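Local coordinates for putative major capsid protein (Cafeteriavirus-dependent mavirus, PDB 6G44) that probably builds the icosahedral shell of the virophage as trimeric double jelly-roll capsomers, at residues D364-I369 and G434-N439; A442-S447 and D498-S503. All coordinates share one frame; numbering follows the deposited sequence. Where two conformers were deposited one is given.

Contact 1 of 2, residues D364-I369 and G434-N439; sequences DSDVGI and GLKDYN
Leu435 overlaps the strand 366-369 with one methyl, CD2, which touches both an acidic and an aliphatic side chain of the strand. Both partners belong to an edge strand, within this chain, of a four-stranded antiparallel sheet in this double jelly-roll capsid protein; Leu435 itself sits in the loop that leads from strand 425-428 to strand 448-457. The methyl lies 3.6 Å from Asp366 OD2 and, equally, Leu435 CD2 is 3.6 Å from Ile369 CD1. Ile369 and Leu435 meet nearly at right angles, so the contact is between branch ends rather than along the chains. A G1 beta bulge, in which Gly368 and Ile369 both face Ile361, lies directly in this strand, and the side chain of Ile369 also packs on Ser40 of the second subunit.

The polar half is built on water. Asp366 has CG anti to its own N (chi1 -159°), and this swings the carboxylate toward the 434-439 loop. There OD2 accepts a hydrogen bond from a water at 2.9 Å, and that same water accepts from the backbone N of Asp437 at 3.0 Å. A second water lies close to Asp366 OD2 and accepts only a weak, long bond from Lys436 N. The amide of Asp437 is thereby linked to the strand through water, while Lys436 N lies 3.8 Å from Asp366 OD2.

At the other end two acids approach, Asp364 OD2 and Asp437 OD2 being 4.5 Å apart. A water between them donates to both, which would ease their mutual repulsion, and Lys446 makes a weak, long ion pair with Asp437. The remaining oxygen of Asp437 closes an Asx turn: Asn439 N donates to Asp437 OD1 at 3.0 Å, from 40° above the carboxylate plane.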
loop_
_atom_site.group_PDB
_atom_site.type_symbol
_atom_site.label_atom_id
_atom_site.label_comp_id
_atom_site.label_asym_id
_atom_site.label_seq_id
_atom_site.Cartn_x
_atom_site.Cartn_y
_atom_site.Cartn_z
ATOM N N ASP C 364 3.650 23.178 -34.010
ATOM C CA ASP C 364 4.271 23.896 -35.143
ATOM C C ASP C 364 3.952 23.120 -36.439
ATOM O O ASP C 364 2.784 22.806 -36.658
ATOM C CB ASP C 364 5.767 24.133 -34.852
ATOM C CG ASP C 364 6.000 24.963 -33.595
ATOM O OD1 ASP C 364 5.077 25.682 -33.169
ATOM O OD2 ASP C 364 7.132 24.920 -33.053
ATOM N N SER C 365 4.943 22.762 -37.264
ATOM C CA SER C 365 4.701 22.054 -38.529
ATOM C C SER C 365 4.528 20.548 -38.374
ATOM O O SER C 365 4.279 19.855 -39.355
ATOM C CB SER C 365 5.866 22.296 -39.502
ATOM O OG SER C 365 6.036 23.671 -39.758
ATOM N N ASP C 366 4.671 20.034 -37.150
ATOM C CA ASP C 366 4.660 18.598 -36.888
ATOM C C ASP C 366 3.239 18.162 -36.521
ATOM O O ASP C 366 2.735 18.547 -35.466
ATOM C CB ASP C 366 5.623 18.326 -35.734
ATOM C CG ASP C 366 6.099 16.912 -35.675
ATOM O OD1 ASP C 366 5.386 15.980 -36.110
ATOM O OD2 ASP C 366 7.224 16.722 -35.180
ATOM N N VAL C 367 2.616 17.358 -37.376
ATOM C CA VAL C 367 1.188 17.038 -37.284
ATOM C C VAL C 367 0.933 15.553 -37.033
ATOM O O VAL C 367 1.770 14.703 -37.321
ATOM C CB VAL C 367 0.424 17.468 -38.555
ATOM C CG1 VAL C 367 0.626 18.959 -38.801
ATOM C CG2 VAL C 367 0.869 16.673 -39.778
ATOM N N GLY C 368 -0.239 15.267 -36.476
ATOM C CA GLY C 368 -0.723 13.886 -36.335
ATOM C C GLY C 368 0.002 13.066 -35.283
ATOM O O GLY C 368 -0.019 11.833 -35.337
ATOM N N ILE C 369 0.629 13.731 -34.319
ATOM C CA ILE C 369 1.445 12.995 -33.341
ATOM C C ILE C 369 0.480 12.218 -32.425
ATOM O O ILE C 369 -0.530 12.767 -31.974
ATOM C CB ILE C 369 2.324 13.927 -32.496
ATOM C CG1 ILE C 369 3.231 14.783 -33.404
ATOM C CG2 ILE C 369 3.165 13.112 -31.500
ATOM C CD1 ILE C 369 3.652 16.075 -32.742
ATOM N N GLY C 434 8.289 13.125 -29.137
ATOM C CA GLY C 434 9.332 12.710 -30.060
ATOM C C GLY C 434 9.527 13.677 -31.202
ATOM O O GLY C 434 9.743 13.260 -32.346
ATOM N N LEU C 435 9.509 14.976 -30.902
ATOM C CA LEU C 435 9.521 15.991 -31.952
ATOM C C LEU C 435 10.859 16.017 -32.651
ATOM O O LEU C 435 11.918 15.893 -32.022
ATOM C CB LEU C 435 9.226 17.385 -31.387
ATOM C CG LEU C 435 7.852 17.611 -30.738
ATOM C CD1 LEU C 435 7.795 18.941 -30.015
ATOM C CD2 LEU C 435 6.733 17.559 -31.762
ATOM N N LYS C 436 10.810 16.191 -33.965
ATOM C CA LYS C 436 12.056 16.366 -34.693
ATOM C C LYS C 436 12.745 17.681 -34.301
ATOM O O LYS C 436 13.984 17.756 -34.332
ATOM C CB LYS C 436 11.878 16.201 -36.209
ATOM C CG LYS C 436 10.962 17.182 -36.909
ATOM C CD LYS C 436 10.993 16.981 -38.435
ATOM C CE LYS C 436 12.319 17.418 -39.044
ATOM N NZ LYS C 436 12.273 17.523 -40.529
ATOM N N ASP C 437 11.964 18.689 -33.910
ATOM C CA ASP C 437 12.532 19.959 -33.440
ATOM C C ASP C 437 13.033 19.785 -32.002
ATOM O O ASP C 437 12.257 19.885 -31.052
ATOM C CB ASP C 437 11.511 21.086 -33.553
ATOM C CG ASP C 437 12.099 22.443 -33.218
ATOM O OD1 ASP C 437 13.259 22.481 -32.768
ATOM O OD2 ASP C 437 11.386 23.435 -33.428
ATOM N N TYR C 438 14.330 19.495 -31.874
ATOM C CA TYR C 438 15.005 19.295 -30.586
ATOM C C TYR C 438 14.972 20.538 -29.691
ATOM O O TYR C 438 15.244 20.420 -28.492
ATOM C CB TYR C 438 16.446 18.805 -30.783
ATOM C CG TYR C 438 17.232 19.630 -31.774
ATOM C CD1 TYR C 438 17.787 20.852 -31.401
ATOM C CD2 TYR C 438 17.411 19.194 -33.103
ATOM C CE1 TYR C 438 18.499 21.624 -32.307
ATOM C CE2 TYR C 438 18.115 19.960 -34.017
ATOM C CZ TYR C 438 18.666 21.176 -33.619
ATOM O OH TYR C 438 19.374 21.978 -34.495
ATOM N N ASN C 439 14.628 21.707 -30.239
ATOM C CA ASN C 439 14.526 22.925 -29.425
ATOM C C ASN C 439 13.269 22.995 -28.569
ATOM O O ASN C 439 13.197 23.847 -27.680
ATOM C CB ASN C 439 14.595 24.185 -30.293
ATOM C CG ASN C 439 15.926 24.340 -30.995
ATOM O OD1 ASN C 439 16.987 24.112 -30.416
ATOM N ND2 ASN C 439 15.866 24.696 -32.277
HETATM O O HOH W 1 8.812 23.193 -34.060
HETATM O O HOH W 2 9.071 18.944 -34.656
HETATM O O HOH W 3 8.182 14.445 -35.173
#

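Contact 2 of 2, residues A442-S447 and D498-S503; sequences ANANKS and DQLLRS
Leu500, with by far the largest buried surface here, extends from helix 497-501 to the loop 442-447 and touches it with a single methyl, CD1. CG stands anti to the carbonyl carbon (chi1 -61°) and chi2 is extended at 178°, a shape that carries CD1 to the loop backbone. The nearest atom is the carbonyl oxygen of Ala442, with Leu500 CD1 3.5 Å from Ala442 O. Next comes the amide, Ala444 N to Leu500 CD1 at 3.7 Å, so the methyl packs mainly on peptide groups.

Ala444 adds the apolar part: its CB is 4.1 Å from Leu500 CD1. The oxygen of Ala442 that the methyl covers also accepts a hydrogen bond from Ser33 of the second subunit, while Asn443, between the two alanines, has its side-chain ND2 hydrogen-bonded to Asp477 OD2. On the helix side, Ser503 OG donates to Gln499 O at 2.7 Å across the last turn, and Thr13 of the third subunit bonds to Ser503 OG. All four touching residues are buried, and the arrangement is that of the short helix 497-501, near the end of the construct, packed on an inter-strand loop at the subunit interfaces of a double jelly-roll trimer.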
loop_
_atom_site.group_PDB
_atom_site.type_symbol
_atom_site.label_atom_id
_atom_site.label_comp_id
_atom_site.label_asym_id
_atom_site.label_seq_id
_atom_site.Cartn_x
_atom_site.Cartn_y
_atom_site.Cartn_z
ATOM N N ALA C 442 10.937 21.328 -22.333
ATOM C CA ALA C 442 10.316 21.939 -21.175
ATOM C C ALA C 442 11.175 23.094 -20.679
ATOM O O ALA C 442 12.397 22.950 -20.525
ATOM C CB ALA C 442 10.140 20.912 -20.072
ATOM N N ASN C 443 10.529 24.238 -20.461
ATOM C CA ASN C 443 11.166 25.477 -19.949
ATOM C C ASN C 443 11.940 26.263 -21.007
ATOM O O ASN C 443 12.584 27.265 -20.692
ATOM C CB ASN C 443 12.041 25.209 -18.713
ATOM C CG ASN C 443 11.231 24.692 -17.559
ATOM O OD1 ASN C 443 10.102 25.111 -17.386
ATOM N ND2 ASN C 443 11.782 23.744 -16.787
ATOM N N ALA C 444 11.860 25.864 -22.264
ATOM C CA ALA C 444 12.491 26.667 -23.323
ATOM C C ALA C 444 11.670 27.922 -23.562
ATOM O O ALA C 444 10.443 27.871 -23.655
ATOM C CB ALA C 444 12.583 25.884 -24.608
ATOM N N ASN C 445 12.364 29.053 -23.721
ATOM C CA ASN C 445 11.689 30.302 -24.090
ATOM C C ASN C 445 11.459 30.388 -25.603
ATOM O O ASN C 445 11.787 31.377 -26.256
ATOM C CB ASN C 445 12.478 31.512 -23.590
ATOM C CG ASN C 445 11.689 32.795 -23.715
ATOM O OD1 ASN C 445 10.461 32.776 -23.803
ATOM N ND2 ASN C 445 12.394 33.923 -23.742
ATOM N N LYS C 446 10.875 29.347 -26.168
ATOM C CA LYS C 446 10.642 29.240 -27.592
ATOM C C LYS C 446 9.135 29.255 -27.774
ATOM O O LYS C 446 8.423 28.488 -27.100
ATOM C CB LYS C 446 11.206 27.932 -28.127
ATOM C CG LYS C 446 10.916 27.718 -29.604
ATOM C CD LYS C 446 11.385 26.380 -30.138
ATOM C CE LYS C 446 10.755 26.115 -31.490
ATOM N NZ LYS C 446 11.124 27.168 -32.499
ATOM N N SER C 447 8.641 30.102 -28.680
ATOM C CA SER C 447 7.217 30.169 -28.969
ATOM C C SER C 447 6.804 28.942 -29.788
ATOM O O SER C 447 7.528 28.522 -30.704
ATOM C CB SER C 447 6.868 31.458 -29.734
ATOM O OG SER C 447 7.185 32.608 -28.962
ATOM N N ASP C 498 19.391 26.610 -26.539
ATOM C CA ASP C 498 20.805 26.328 -26.489
ATOM C C ASP C 498 21.307 26.084 -25.069
ATOM O O ASP C 498 22.103 25.179 -24.859
ATOM C CB ASP C 498 21.627 27.438 -27.175
ATOM C CG ASP C 498 21.489 27.429 -28.688
ATOM O OD1 ASP C 498 21.015 26.420 -29.280
ATOM O OD2 ASP C 498 21.863 28.460 -29.288
ATOM N N GLN C 499 20.838 26.848 -24.076
ATOM C CA GLN C 499 21.277 26.578 -22.712
ATOM C C GLN C 499 20.810 25.212 -22.237
ATOM O O GLN C 499 21.560 24.504 -21.584
ATOM C CB GLN C 499 20.824 27.624 -21.708
ATOM C CG GLN C 499 21.530 27.375 -20.386
ATOM C CD GLN C 499 21.053 28.201 -19.235
ATOM O OE1 GLN C 499 21.022 27.710 -18.104
ATOM N NE2 GLN C 499 20.706 29.450 -19.495
ATOM N N LEU C 500 19.583 24.845 -22.579
ATOM C CA LEU C 500 19.059 23.549 -22.150
ATOM C C LEU C 500 19.770 22.403 -22.861
ATOM O O LEU C 500 20.194 21.458 -22.197
ATOM C CB LEU C 500 17.556 23.496 -22.367
ATOM C CG LEU C 500 16.769 24.541 -21.579
ATOM C CD1 LEU C 500 15.289 24.420 -21.908
ATOM C CD2 LEU C 500 17.015 24.446 -20.085
ATOM N N LEU C 501 19.992 22.544 -24.168
ATOM C CA LEU C 501 20.682 21.517 -24.962
ATOM C C LEU C 501 22.071 21.186 -24.412
ATOM O O LEU C 501 22.497 20.040 -24.501
ATOM C CB LEU C 501 20.790 21.930 -26.441
ATOM C CG LEU C 501 19.491 21.870 -27.249
ATOM C CD1 LEU C 501 19.601 22.705 -28.513
ATOM C CD2 LEU C 501 19.140 20.426 -27.596
ATOM N N ARG C 502 22.771 22.179 -23.851
ATOM C CA ARG C 502 24.118 21.975 -23.316
ATOM C C ARG C 502 24.160 21.659 -21.815
ATOM O O ARG C 502 25.247 21.553 -21.242
ATOM C CB ARG C 502 25.027 23.180 -23.652
ATOM C CG ARG C 502 25.002 24.381 -22.699
ATOM C CD ARG C 502 26.049 25.446 -23.062
ATOM N NE ARG C 502 25.550 26.356 -24.093
ATOM C CZ ARG C 502 24.947 27.531 -23.888
ATOM N NH1 ARG C 502 24.523 28.229 -24.939
ATOM N NH2 ARG C 502 24.760 28.031 -22.667
ATOM N N SER C 503 22.998 21.502 -21.174
ATOM C CA SER C 503 22.953 21.302 -19.719
ATOM C C SER C 503 23.327 19.851 -19.402
ATOM O O SER C 503 23.002 18.956 -20.184
ATOM C CB SER C 503 21.568 21.628 -19.165
ATOM O OG SER C 503 21.303 23.022 -19.284
#

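How the contacts relate
Contact 1 and contact 2 share one loop, between strands 425-428 and 448-457: residues 434-439 serve the first and 442-447 the second. Their centres are about 15 Å apart, yet they touch directly. Asn439 reaches both halves of contact 2, with its O 3.7 Å from Ala444 CB and its OD1 3.5 Å from Leu501 CD1, and the ring of Tyr438 brings CD1 to 3.9 Å from Leu501 CD1. Both contacts meet the second subunit, while contact 2 also meets the third. A bound sulfate, probably from the crystallisation liquor, lies about 4 Å from the side chain of Ile369 in contact 1.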